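Local coordinates for protein neurotoxin (Clostridium botulinum, PDB 3N7L) that probably binds gangliosides at the nerve-cell surface, serving as the receptor-binding domain of a botulinum neurotoxin of mosaic D/C serotype, at residues L241-E246 with G299-Y304; L303-T308 with S361-S366; E341-G346 with S367-N372; S383-L386 with F392-E395. All coordinates share one frame; numbering follows the deposited sequence.

Interaction 1 of 4, residues L241-E246 with G299-Y304; sequences LRYDKE and GENVLY
Tyr243 reaches out of the loop 241-246 with its phenol end lying against two side chains of 299-304, Asn301 at the hydroxyl and Leu303 at the ring edge. The backbones stay well apart, 9.1 Å between CA of Tyr243 and CA of Leu303, and the long aromatic side chain spans the gap. With CG anti to the carbonyl carbon (chi1 -71°) the phenol end reaches the residues at the start of strand 302-308. The terminal amide of Asn301 sits at the ring edge, its plane only 14° from that of the ring. Tyr243 OH lies 2.7 Å from the atom modelled as Asn301 ND2, but that amide may be turned over, so the nature of this close polar approach stays open. Asn301 CB also lies close, 3.1 Å from Tyr243 OH. Leu303 approaches at about a right angle to the tyrosine: its CB comes to the ring edge in plane, 3.9 Å from Tyr243 CE2, while CD2 stands oblique to the ring, 3.8 Å from Tyr243 OH. Ile285 on strand 283-287 touches both Tyr243 and Leu303, and Val297 also packs on the tyrosine. Backbone hydrogen bonds also join Tyr243 to Thr295 and Asp244 to Ile285. This buried cluster fastens the loop leading into strand 246-251 to the core strands of the C-terminal receptor-binding half, a beta-trefoil.

Interaction 2 of 4, residues L303-T308 with S361-S366; sequences LYFNTT and SQLFLS
Phe305 and Leu363 meet head-on, their side chains coming from opposite directions out of strands 302-308 and 359-366. The far end of the ring does the touching: Phe305 CZ is 3.8 Å from Leu363 CD1 and 3.9 Å from Leu363 CD2, and both methyls of the isopropyl fork face the para carbon. The two methyls are not equivalent, since CD2 lies at the ring edge in plane while CD1 approaches obliquely. Leu363 turns CG anti to its carbonyl carbon (chi1 -68°), which carries both methyls across to the ring. Leu303 adds a looser touch, with its CD1 4.4 Å from Leu363 CD2; it stands two residues before Phe305 and so points to the same side of the strand. One shell out, Ile350 on the intervening strand 348-354 packs on both Leu303 and Leu363 and bridges the two ends of the contact. Ile285 and Leu316, from the strands flanking 302-308, close around Phe305. Backbone bonds set the register of the first strand, Phe305 pairing with Leu316 and Leu303 with Phe348. Its alternate residues, Tyr304 and Asn306, leave on the other side, where both bond to a glycerol. Among the touching atoms everything is carbon, so the two strands of the beta-trefoil are joined here by shape and exclusion of water, without directional bonds to fix the leucine methyls or the ring.

Interaction 3 of 4, residues E341-G346 with S367-N372; sequences EIRKYG and SNATTN
A type I' beta turn, Ser367 to Thr370, sets its two corner residues, Asn368 and Ala369, against the last turn of helix 339-345. The backbones come close, with Arg343 O 3.1 Å from Ala369 N. The same oxygen receives a CA-H...O contact from Asn368 CA at 3.3 Å. Above this, the Arg343 side chain bends at chi3 (80°) and brings its guanidinium flat over the methyl of Ala369, which sits under the centre of one face, Arg343 NH2 being 3.8 Å from Ala369 CB. On the neighbouring side Asn368 crosses Lys344 obliquely, its ND2 3.2 Å from Lys344 CG. The turn connects strands 359-366 and 373-384 of the beta-trefoil, so the contact sets this hairpin connection beside helix 339-345. Arg289 lies near as well, its NH2 close to that of Arg343 and its side chain touching Ala369. Within the turn Ser367 O is gripped twice, by Thr370 N and, in its carbonyl plane, by Thr370 OG1 at 2.6 Å. Thr370 OG1 in turn accepts from Asn372 N, forming an ST turn, and from Asn372 ND2 at 2.9 Å. On the helix, Lys344 NZ leads away to a weak salt bridge with Glu341 OE2.

Interaction 4 of 4, residues S383-L386 with F392-E395; sequences SFKL and FNHE. With SO4 (sulfate ion), chain B.
Phe384 and His394 hold together the end of an antiparallel beta hairpin, made by strands 373-384 and 394-402, as a hydrogen-bonded pair. Phe384 N gives to His394 O at 3.0 Å, from above the carbonyl plane, and His394 N returns a straighter bond to Phe384 O, 2.8 Å long with 167° at the hydrogen. Next to it Ser383 and Glu395 form a non-hydrogen-bonded pair, where Ser383 CA also points its hydrogen at His394 O. Beyond the pairing the tight packing continues through Asn393, whose CB is 3.2 Å from Ser383 OG and whose OD1 lies against both Phe384 CA (3.3 Å) and Lys385 CG (3.4 Å). Lys385 runs fully extended past the backbone of Phe392, its CE 3.4 Å from Phe392 O, and delivers NZ to Tyr390 O. Farther out the packing loosens: the exposed Glu395 folds back at chi2 (-79°) to rest OE1 near Ser383 CB, with OE2 bonded to Ser381 OG, and a water bridges Ser383 OG and, weakly, Asn393 O. At the hairpin tip, Phe392 is exposed. Here a sulfate, probably from the crystallisation liquor, is gripped by the backbone N of Tyr390, Trp391 and Phe392 together with His394. This tip probably belongs to the ganglioside-binding loop of these toxins, though the sulfate alone does not prove a sugar site. Two of the grips fall on one oxygen, with SO4 O4 lying 2.8 Å from His394 NE2, at the ring edge, and 3.0 Å from Phe392 N.

Overall arrangement
Following the chain, interaction 1 opens at 241-246 and closes a 52-residue excursion when 299-304 arrives. Interaction 2 begins on that same strand, sharing Leu303 and Tyr304, and closes at 361-366. Before it does, interaction 3 opens on helix 339-345; it closes at 367-372, so interactions 2 and 3 cross. The three lie close together: Tyr304 CB packs on Gly346 O and Ile342 CG2, and Val302 on the backbone of Ala369 and Thr370. Interaction 4 follows in series, closing a five-residue loop, its nearest atoms about 14 Å from those of interaction 2. Interactions 1, 2 and 4 reach one antiparallel sheet, while interaction 3 ties a helix to a hairpin turn.

Interaction 1 of 4, residues L241-E246 with G299-Y304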
loop_
_atom_site.group_PDB
_atom_site.type_symbol
_atom_site.label_atom_id
_atom_site.label_comp_id
_atom_site.label_asym_id
_atom_site.label_seq_id
_atom_site.Cartn_x
_atom_site.Cartn_y
_atom_site.Cartn_z
ATOM N N LEU A 241 4.609 5.522 -7.632
ATOM C CA LEU A 241 4.818 6.943 -7.364
ATOM C C LEU A 241 5.164 7.609 -8.702
ATOM O O LEU A 241 5.920 7.049 -9.510
ATOM C CB LEU A 241 5.962 7.144 -6.361
ATOM C CG LEU A 241 6.188 8.567 -5.828
ATOM C CD1 LEU A 241 5.013 8.971 -4.937
ATOM C CD2 LEU A 241 7.479 8.631 -5.036
ATOM N N ARG A 242 4.610 8.791 -8.951
ATOM C CA ARG A 242 4.888 9.457 -10.219
ATOM C C ARG A 242 5.369 10.892 -10.114
ATOM O O ARG A 242 5.135 11.575 -9.121
ATOM C CB ARG A 242 3.646 9.425 -11.119
ATOM C CG ARG A 242 3.032 8.051 -11.284
ATOM C CD ARG A 242 2.172 7.982 -12.534
ATOM N NE ARG A 242 1.404 9.206 -12.755
ATOM C CZ ARG A 242 0.225 9.476 -12.204
ATOM N NH1 ARG A 242 -0.374 10.624 -12.478
ATOM N NH2 ARG A 242 -0.359 8.600 -11.403
ATOM N N TYR A 243 6.063 11.332 -11.162
ATOM C CA TYR A 243 6.560 12.694 -11.253
ATOM C C TYR A 243 5.385 13.538 -11.753
ATOM O O TYR A 243 4.397 12.994 -12.250
ATOM C CB TYR A 243 7.714 12.777 -12.268
ATOM C CG TYR A 243 9.004 12.117 -11.817
ATOM C CD1 TYR A 243 9.433 10.906 -12.375
ATOM C CD2 TYR A 243 9.798 12.703 -10.830
ATOM C CE1 TYR A 243 10.628 10.299 -11.952
ATOM C CE2 TYR A 243 10.985 12.109 -10.405
ATOM C CZ TYR A 243 11.394 10.913 -10.964
ATOM O OH TYR A 243 12.568 10.345 -10.523
ATOM N N ASP A 244 5.482 14.853 -11.596
ATOM C CA ASP A 244 4.450 15.767 -12.087
ATOM C C ASP A 244 3.055 15.532 -11.500
ATOM O O ASP A 244 2.059 15.686 -12.205
ATOM C CB ASP A 244 4.360 15.657 -13.621
ATOM C CG ASP A 244 5.725 15.604 -14.293
ATOM O OD1 ASP A 244 5.809 15.041 -15.406
ATOM O OD2 ASP A 244 6.708 16.131 -13.721
ATOM N N LYS A 245 2.979 15.161 -10.224
ATOM C CA LYS A 245 1.692 14.913 -9.569
ATOM C C LYS A 245 1.739 15.394 -8.118
ATOM O O LYS A 245 2.739 15.201 -7.420
ATOM C CB LYS A 245 1.360 13.419 -9.617
ATOM C CG LYS A 245 0.045 13.009 -8.941
ATOM C CD LYS A 245 -0.244 11.525 -9.193
ATOM C CE LYS A 245 -1.470 11.023 -8.427
ATOM N NZ LYS A 245 -2.681 11.860 -8.662
ATOM N N GLU A 246 0.661 16.027 -7.670
ATOM C CA GLU A 246 0.591 16.538 -6.308
ATOM C C GLU A 246 0.465 15.411 -5.285
ATOM O O GLU A 246 -0.320 14.478 -5.465
ATOM C CB GLU A 246 -0.593 17.497 -6.169
ATOM C CG GLU A 246 -0.368 18.858 -6.798
ATOM C CD GLU A 246 -1.517 19.822 -6.533
ATOM O OE1 GLU A 246 -1.296 21.043 -6.615
ATOM O OE2 GLU A 246 -2.640 19.361 -6.250
ATOM N N GLY A 299 14.059 3.890 -7.937
ATOM C CA GLY A 299 15.194 3.903 -7.034
ATOM C C GLY A 299 16.201 5.027 -7.189
ATOM O O GLY A 299 15.915 6.175 -6.863
ATOM N N GLU A 300 17.382 4.708 -7.698
ATOM C CA GLU A 300 18.450 5.697 -7.852
ATOM C C GLU A 300 18.192 6.986 -8.639
ATOM O O GLU A 300 19.144 7.649 -9.049
ATOM C CB GLU A 300 19.688 5.005 -8.426
ATOM C CG GLU A 300 20.386 4.109 -7.423
ATOM C CD GLU A 300 21.014 4.901 -6.294
ATOM O OE1 GLU A 300 21.977 5.652 -6.557
ATOM O OE2 GLU A 300 20.543 4.780 -5.144
ATOM N N ASN A 301 16.933 7.354 -8.854
ATOM C CA ASN A 301 16.636 8.590 -9.585
ATOM C C ASN A 301 17.062 9.823 -8.788
ATOM O O ASN A 301 17.004 9.825 -7.556
ATOM C CB ASN A 301 15.133 8.720 -9.867
ATOM C CG ASN A 301 14.643 7.788 -10.960
ATOM O OD1 ASN A 301 15.374 6.922 -11.445
ATOM N ND2 ASN A 301 13.386 7.962 -11.349
ATOM N N VAL A 302 17.502 10.862 -9.492
ATOM C CA VAL A 302 17.876 12.117 -8.848
ATOM C C VAL A 302 16.699 13.044 -9.154
ATOM O O VAL A 302 16.278 13.154 -10.307
ATOM C CB VAL A 302 19.181 12.703 -9.430
ATOM C CG1 VAL A 302 19.584 13.956 -8.649
ATOM C CG2 VAL A 302 20.300 11.663 -9.346
ATOM N N LEU A 303 16.165 13.702 -8.128
ATOM C CA LEU A 303 14.990 14.557 -8.308
ATOM C C LEU A 303 14.944 15.746 -7.351
ATOM O O LEU A 303 15.836 15.922 -6.516
ATOM C CB LEU A 303 13.735 13.693 -8.104
ATOM C CG LEU A 303 13.767 12.819 -6.831
ATOM C CD1 LEU A 303 13.471 13.662 -5.601
ATOM C CD2 LEU A 303 12.748 11.680 -6.941
ATOM N N TYR A 304 13.909 16.575 -7.488
ATOM C CA TYR A 304 13.727 17.707 -6.587
ATOM C C TYR A 304 12.231 17.904 -6.328
ATOM O O TYR A 304 11.387 17.274 -6.975
ATOM C CB TYR A 304 14.378 18.997 -7.130
ATOM C CG TYR A 304 13.810 19.560 -8.418
ATOM C CD1 TYR A 304 14.208 19.063 -9.656
ATOM C CD2 TYR A 304 12.897 20.623 -8.395
ATOM C CE1 TYR A 304 13.719 19.610 -10.848
ATOM C CE2 TYR A 304 12.401 21.177 -9.575
ATOM C CZ TYR A 304 12.816 20.668 -10.799
ATOM O OH TYR A 304 12.326 21.203 -11.970
#

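Interaction 2 of 4, residues L303-T308 with S361-S366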
loop_
_atom_site.group_PDB
_atom_site.type_symbol
_atom_site.label_atom_id
_atom_site.label_comp_id
_atom_site.label_asym_id
_atom_site.label_seq_id
_atom_site.Cartn_x
_atom_site.Cartn_y
_atom_site.Cartn_z
ATOM N N LEU A 303 16.165 13.702 -8.128
ATOM C CA LEU A 303 14.990 14.557 -8.308
ATOM C C LEU A 303 14.944 15.746 -7.351
ATOM O O LEU A 303 15.836 15.922 -6.516
ATOM C CB LEU A 303 13.735 13.693 -8.104
ATOM C CG LEU A 303 13.767 12.819 -6.831
ATOM C CD1 LEU A 303 13.471 13.662 -5.601
ATOM C CD2 LEU A 303 12.748 11.680 -6.941
ATOM N N TYR A 304 13.909 16.575 -7.488
ATOM C CA TYR A 304 13.727 17.707 -6.587
ATOM C C TYR A 304 12.231 17.904 -6.328
ATOM O O TYR A 304 11.387 17.274 -6.975
ATOM C CB TYR A 304 14.378 18.997 -7.130
ATOM C CG TYR A 304 13.810 19.560 -8.418
ATOM C CD1 TYR A 304 14.208 19.063 -9.656
ATOM C CD2 TYR A 304 12.897 20.623 -8.395
ATOM C CE1 TYR A 304 13.719 19.610 -10.848
ATOM C CE2 TYR A 304 12.401 21.177 -9.575
ATOM C CZ TYR A 304 12.816 20.668 -10.799
ATOM O OH TYR A 304 12.326 21.203 -11.970
ATOM N N PHE A 305 11.902 18.761 -5.371
ATOM C CA PHE A 305 10.506 18.986 -5.019
ATOM C C PHE A 305 10.022 20.418 -5.192
ATOM O O PHE A 305 10.664 21.359 -4.744
ATOM C CB PHE A 305 10.254 18.567 -3.563
ATOM C CG PHE A 305 10.634 17.146 -3.262
ATOM C CD1 PHE A 305 11.887 16.844 -2.738
ATOM C CD2 PHE A 305 9.734 16.106 -3.499
ATOM C CE1 PHE A 305 12.243 15.522 -2.448
ATOM C CE2 PHE A 305 10.076 14.789 -3.216
ATOM C CZ PHE A 305 11.339 14.496 -2.685
ATOM N N ASN A 306 8.869 20.564 -5.832
ATOM C CA ASN A 306 8.250 21.870 -6.038
ATOM C C ASN A 306 7.014 21.914 -5.144
ATOM O O ASN A 306 6.470 20.873 -4.782
ATOM C CB ASN A 306 7.797 22.033 -7.499
ATOM C CG ASN A 306 8.853 22.661 -8.385
ATOM O OD1 ASN A 306 8.767 22.586 -9.609
ATOM N ND2 ASN A 306 9.840 23.300 -7.780
ATOM N N THR A 307 6.577 23.114 -4.783
ATOM C CA THR A 307 5.370 23.261 -3.978
ATOM C C THR A 307 4.765 24.639 -4.182
ATOM O O THR A 307 5.473 25.640 -4.194
ATOM C CB THR A 307 5.631 23.045 -2.468
ATOM O OG1 THR A 307 4.400 23.216 -1.746
ATOM C CG2 THR A 307 6.677 24.030 -1.945
ATOM N N THR A 308 3.450 24.675 -4.354
ATOM C CA THR A 308 2.736 25.926 -4.550
ATOM C C THR A 308 2.148 26.352 -3.217
ATOM O O THR A 308 1.310 25.653 -2.653
ATOM C CB THR A 308 1.596 25.754 -5.575
ATOM O OG1 THR A 308 2.152 25.373 -6.840
ATOM C CG2 THR A 308 0.808 27.062 -5.736
ATOM N N SER A 361 9.942 5.697 1.425
ATOM C CA SER A 361 11.190 5.919 0.733
ATOM C C SER A 361 12.162 6.673 1.607
ATOM O O SER A 361 11.789 7.265 2.620
ATOM C CB SER A 361 10.939 6.731 -0.540
ATOM O OG SER A 361 10.443 8.024 -0.211
ATOM N N GLN A 362 13.421 6.625 1.205
ATOM C CA GLN A 362 14.466 7.350 1.887
ATOM C C GLN A 362 15.006 8.313 0.845
ATOM O O GLN A 362 15.062 7.990 -0.345
ATOM C CB GLN A 362 15.549 6.405 2.406
ATOM C CG GLN A 362 15.188 5.799 3.758
ATOM C CD GLN A 362 16.306 4.961 4.354
ATOM O OE1 GLN A 362 16.594 5.050 5.548
ATOM N NE2 GLN A 362 16.931 4.136 3.529
ATOM N N LEU A 363 15.357 9.511 1.297
ATOM C CA LEU A 363 15.860 10.557 0.425
ATOM C C LEU A 363 17.248 11.006 0.871
ATOM O O LEU A 363 17.445 11.422 2.008
ATOM C CB LEU A 363 14.879 11.741 0.442
ATOM C CG LEU A 363 13.522 11.448 -0.213
ATOM C CD1 LEU A 363 12.451 12.397 0.312
ATOM C CD2 LEU A 363 13.667 11.568 -1.724
ATOM N N PHE A 364 18.207 10.912 -0.040
ATOM C CA PHE A 364 19.582 11.306 0.244
ATOM C C PHE A 364 19.936 12.597 -0.495
ATOM O O PHE A 364 19.658 12.728 -1.684
ATOM C CB PHE A 364 20.531 10.179 -0.183
ATOM C CG PHE A 364 20.278 8.881 0.528
ATOM C CD1 PHE A 364 20.844 8.635 1.775
ATOM C CD2 PHE A 364 19.428 7.926 -0.024
ATOM C CE1 PHE A 364 20.562 7.456 2.467
ATOM C CE2 PHE A 364 19.141 6.745 0.657
ATOM C CZ PHE A 364 19.709 6.512 1.907
ATOM N N LEU A 365 20.532 13.553 0.213
ATOM C CA LEU A 365 20.938 14.806 -0.413
ATOM C C LEU A 365 21.963 14.479 -1.497
ATOM O O LEU A 365 22.945 13.772 -1.252
ATOM C CB LEU A 365 21.559 15.757 0.615
ATOM C CG LEU A 365 22.152 17.044 0.023
ATOM C CD1 LEU A 365 21.054 17.850 -0.645
ATOM C CD2 LEU A 365 22.824 17.863 1.118
ATOM N N SER A 366 21.718 14.994 -2.694
ATOM C CA SER A 366 22.579 14.764 -3.839
ATOM C C SER A 366 23.712 15.773 -3.955
ATOM O O SER A 366 23.564 16.940 -3.598
ATOM C CB SER A 366 21.744 14.812 -5.116
ATOM O OG SER A 366 22.571 14.947 -6.254
#

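Interaction 3 of 4, residues E341-G346 with S367-N372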
loop_
_atom_site.group_PDB
_atom_site.type_symbol
_atom_site.label_atom_id
_atom_site.label_comp_id
_atom_site.label_asym_id
_atom_site.label_seq_id
_atom_site.Cartn_x
_atom_site.Cartn_y
_atom_site.Cartn_z
ATOM N N GLU A 341 20.739 26.556 -8.424
ATOM C CA GLU A 341 20.684 26.497 -6.967
ATOM C C GLU A 341 20.038 25.195 -6.495
ATOM O O GLU A 341 20.445 24.616 -5.487
ATOM C CB GLU A 341 19.912 27.697 -6.410
ATOM C CG GLU A 341 20.563 29.039 -6.713
ATOM C CD GLU A 341 22.028 29.077 -6.309
ATOM O OE1 GLU A 341 22.319 28.893 -5.107
ATOM O OE2 GLU A 341 22.890 29.285 -7.192
ATOM N N ILE A 342 19.030 24.733 -7.226
ATOM C CA ILE A 342 18.360 23.486 -6.871
ATOM C C ILE A 342 19.331 22.304 -6.950
ATOM O O ILE A 342 19.342 21.434 -6.080
ATOM C CB ILE A 342 17.160 23.210 -7.805
ATOM C CG1 ILE A 342 16.064 24.254 -7.560
ATOM C CG2 ILE A 342 16.635 21.790 -7.579
ATOM C CD1 ILE A 342 14.851 24.106 -8.463
ATOM N N ARG A 343 20.157 22.288 -7.990
ATOM C CA ARG A 343 21.116 21.204 -8.178
ATOM C C ARG A 343 22.114 21.115 -7.027
ATOM O O ARG A 343 22.590 20.030 -6.688
ATOM C CB ARG A 343 21.862 21.394 -9.503
ATOM C CG ARG A 343 20.941 21.431 -10.715
ATOM C CD ARG A 343 21.704 21.757 -11.990
ATOM N NE ARG A 343 22.387 20.585 -12.523
ATOM C CZ ARG A 343 21.774 19.592 -13.164
ATOM N NH1 ARG A 343 20.462 19.631 -13.357
ATOM N NH2 ARG A 343 22.472 18.553 -13.604
ATOM N N LYS A 344 22.414 22.253 -6.412
ATOM C CA LYS A 344 23.370 22.278 -5.309
ATOM C C LYS A 344 22.762 22.152 -3.920
ATOM O O LYS A 344 23.379 21.577 -3.022
ATOM C CB LYS A 344 24.205 23.560 -5.361
ATOM C CG LYS A 344 25.058 23.690 -6.615
ATOM C CD LYS A 344 25.883 24.961 -6.604
ATOM C CE LYS A 344 25.002 26.197 -6.610
ATOM N NZ LYS A 344 25.813 27.437 -6.764
ATOM N N TYR A 345 21.558 22.682 -3.729
ATOM C CA TYR A 345 20.955 22.641 -2.405
ATOM C C TYR A 345 19.619 21.928 -2.244
ATOM O O TYR A 345 19.137 21.793 -1.120
ATOM C CB TYR A 345 20.814 24.068 -1.879
ATOM C CG TYR A 345 22.082 24.870 -2.009
ATOM C CD1 TYR A 345 23.267 24.434 -1.416
ATOM C CD2 TYR A 345 22.108 26.052 -2.747
ATOM C CE1 TYR A 345 24.450 25.155 -1.555
ATOM C CE2 TYR A 345 23.284 26.784 -2.894
ATOM C CZ TYR A 345 24.451 26.328 -2.295
ATOM O OH TYR A 345 25.614 27.047 -2.438
ATOM N N GLY A 346 19.023 21.467 -3.338
ATOM C CA GLY A 346 17.733 20.807 -3.219
ATOM C C GLY A 346 17.494 19.565 -4.053
ATOM O O GLY A 346 16.346 19.216 -4.324
ATOM N N SER A 367 24.852 15.310 -4.452
ATOM C CA SER A 367 25.987 16.194 -4.650
ATOM C C SER A 367 25.882 16.719 -6.073
ATOM O O SER A 367 26.071 15.970 -7.032
ATOM C CB SER A 367 27.308 15.443 -4.477
ATOM O OG SER A 367 28.394 16.332 -4.636
ATOM N N ASN A 368 25.559 18.001 -6.202
ATOM C CA ASN A 368 25.422 18.637 -7.508
ATOM C C ASN A 368 24.572 17.838 -8.492
ATOM O O ASN A 368 24.931 17.681 -9.657
ATOM C CB ASN A 368 26.804 18.901 -8.109
ATOM C CG ASN A 368 27.557 19.985 -7.367
ATOM O OD1 ASN A 368 28.671 19.769 -6.881
ATOM N ND2 ASN A 368 26.948 21.164 -7.271
ATOM N N ALA A 369 23.437 17.338 -8.015
ATOM C CA ALA A 369 22.521 16.566 -8.847
ATOM C C ALA A 369 23.086 15.265 -9.432
ATOM O O ALA A 369 22.629 14.814 -10.478
ATOM C CB ALA A 369 21.968 17.450 -9.968
ATOM N N THR A 370 24.083 14.674 -8.774
ATOM C CA THR A 370 24.640 13.395 -9.228
ATOM C C THR A 370 24.091 12.325 -8.279
ATOM O O THR A 370 23.291 12.631 -7.393
ATOM C CB THR A 370 26.197 13.353 -9.160
ATOM O OG1 THR A 370 26.630 13.548 -7.805
ATOM C CG2 THR A 370 26.811 14.431 -10.059
ATOM N N THR A 371 24.512 11.076 -8.455
ATOM C CA THR A 371 24.049 10.006 -7.577
ATOM C C THR A 371 24.936 9.874 -6.335
ATOM O O THR A 371 24.773 8.947 -5.536
ATOM C CB THR A 371 24.005 8.652 -8.314
ATOM O OG1 THR A 371 25.206 8.484 -9.074
ATOM C CG2 THR A 371 22.801 8.586 -9.242
ATOM N N ASN A 372 25.869 10.809 -6.174
ATOM C CA ASN A 372 26.762 10.805 -5.022
ATOM C C ASN A 372 26.017 11.393 -3.834
ATOM O O ASN A 372 25.495 12.504 -3.905
ATOM C CB ASN A 372 28.020 11.621 -5.324
ATOM C CG ASN A 372 28.818 11.042 -6.477
ATOM O OD1 ASN A 372 29.247 9.888 -6.429
ATOM N ND2 ASN A 372 29.012 11.838 -7.525
#

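Interaction 4 of 4, residues S383-L386 with F392-E395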
loop_
_atom_site.group_PDB
_atom_site.type_symbol
_atom_site.label_atom_id
_atom_site.label_comp_id
_atom_site.label_asym_id
_atom_site.label_seq_id
_atom_site.Cartn_x
_atom_site.Cartn_y
_atom_site.Cartn_z
ATOM N N SER A 383 14.906 24.610 18.164
ATOM C CA SER A 383 14.550 25.938 18.632
ATOM C C SER A 383 15.345 27.037 17.943
ATOM O O SER A 383 16.547 27.178 18.163
ATOM C CB SER A 383 14.764 26.025 20.147
ATOM O OG SER A 383 14.511 27.335 20.629
ATOM N N PHE A 384 14.676 27.799 17.088
ATOM C CA PHE A 384 15.322 28.909 16.411
ATOM C C PHE A 384 14.276 29.927 15.963
ATOM O O PHE A 384 13.158 29.930 16.481
ATOM C CB PHE A 384 16.205 28.429 15.238
ATOM C CG PHE A 384 15.465 27.714 14.127
ATOM C CD1 PHE A 384 15.454 28.240 12.837
ATOM C CD2 PHE A 384 14.831 26.492 14.353
ATOM C CE1 PHE A 384 14.823 27.559 11.786
ATOM C CE2 PHE A 384 14.199 25.803 13.312
ATOM C CZ PHE A 384 14.193 26.335 12.025
ATOM N N LYS A 385 14.632 30.797 15.023
ATOM C CA LYS A 385 13.699 31.818 14.569
ATOM C C LYS A 385 13.383 31.754 13.074
ATOM O O LYS A 385 14.285 31.627 12.245
ATOM C CB LYS A 385 14.256 33.205 14.923
ATOM C CG LYS A 385 14.558 33.382 16.408
ATOM C CD LYS A 385 15.173 34.743 16.707
ATOM C CE LYS A 385 15.358 34.936 18.208
ATOM N NZ LYS A 385 16.030 36.225 18.520
ATOM N N LEU A 386 12.096 31.840 12.745
ATOM C CA LEU A 386 11.635 31.814 11.357
ATOM C C LEU A 386 10.638 32.945 11.126
ATOM O O LEU A 386 9.899 33.337 12.037
ATOM C CB LEU A 386 10.957 30.475 11.022
ATOM C CG LEU A 386 11.823 29.215 10.891
ATOM C CD1 LEU A 386 10.929 27.991 10.722
ATOM C CD2 LEU A 386 12.773 29.356 9.708
ATOM N N PHE A 392 12.188 35.934 20.758
ATOM C CA PHE A 392 12.512 34.620 21.296
ATOM C C PHE A 392 12.686 33.555 20.231
ATOM O O PHE A 392 12.272 33.727 19.089
ATOM C CB PHE A 392 11.396 34.154 22.239
ATOM C CG PHE A 392 11.125 35.093 23.377
ATOM C CD1 PHE A 392 12.016 35.194 24.443
ATOM C CD2 PHE A 392 9.976 35.883 23.382
ATOM C CE1 PHE A 392 11.766 36.067 25.502
ATOM C CE2 PHE A 392 9.717 36.760 24.437
ATOM C CZ PHE A 392 10.612 36.853 25.499
ATOM N N ASN A 393 13.308 32.452 20.630
ATOM C CA ASN A 393 13.476 31.312 19.752
ATOM C C ASN A 393 12.223 30.463 19.986
ATOM O O ASN A 393 11.611 30.536 21.053
ATOM C CB ASN A 393 14.735 30.535 20.126
ATOM C CG ASN A 393 15.993 31.227 19.660
ATOM O OD1 ASN A 393 16.254 31.308 18.462
ATOM N ND2 ASN A 393 16.773 31.745 20.601
ATOM N N HIS A 394 11.840 29.677 18.990
ATOM C CA HIS A 394 10.649 28.843 19.081
ATOM C C HIS A 394 10.967 27.455 18.557
ATOM O O HIS A 394 11.762 27.305 17.627
ATOM C CB HIS A 394 9.521 29.438 18.230
ATOM C CG HIS A 394 9.191 30.856 18.569
ATOM N ND1 HIS A 394 8.268 31.196 19.535
ATOM C CD2 HIS A 394 9.692 32.024 18.099
ATOM C CE1 HIS A 394 8.215 32.512 19.646
ATOM N NE2 HIS A 394 9.070 33.036 18.787
ATOM N N GLU A 395 10.349 26.448 19.159
ATOM C CA GLU A 395 10.541 25.069 18.731
ATOM C C GLU A 395 9.745 24.853 17.449
ATOM O O GLU A 395 8.564 25.181 17.381
ATOM C CB GLU A 395 10.048 24.096 19.814
ATOM C CG GLU A 395 10.980 23.972 21.029
ATOM C CD GLU A 395 12.190 23.072 20.770
ATOM O OE1 GLU A 395 13.190 23.184 21.514
ATOM O OE2 GLU A 395 12.142 22.240 19.837
HETATM S S SO4 B . 8.631 36.681 19.004
HETATM O O1 SO4 B . 8.171 36.732 20.395
HETATM O O2 SO4 B . 9.027 38.030 18.567
HETATM O O3 SO4 B . 7.543 36.181 18.125
HETATM O O4 SO4 B . 9.784 35.762 18.925
HETATM O O HOH W 1 12.398 27.567 22.308
#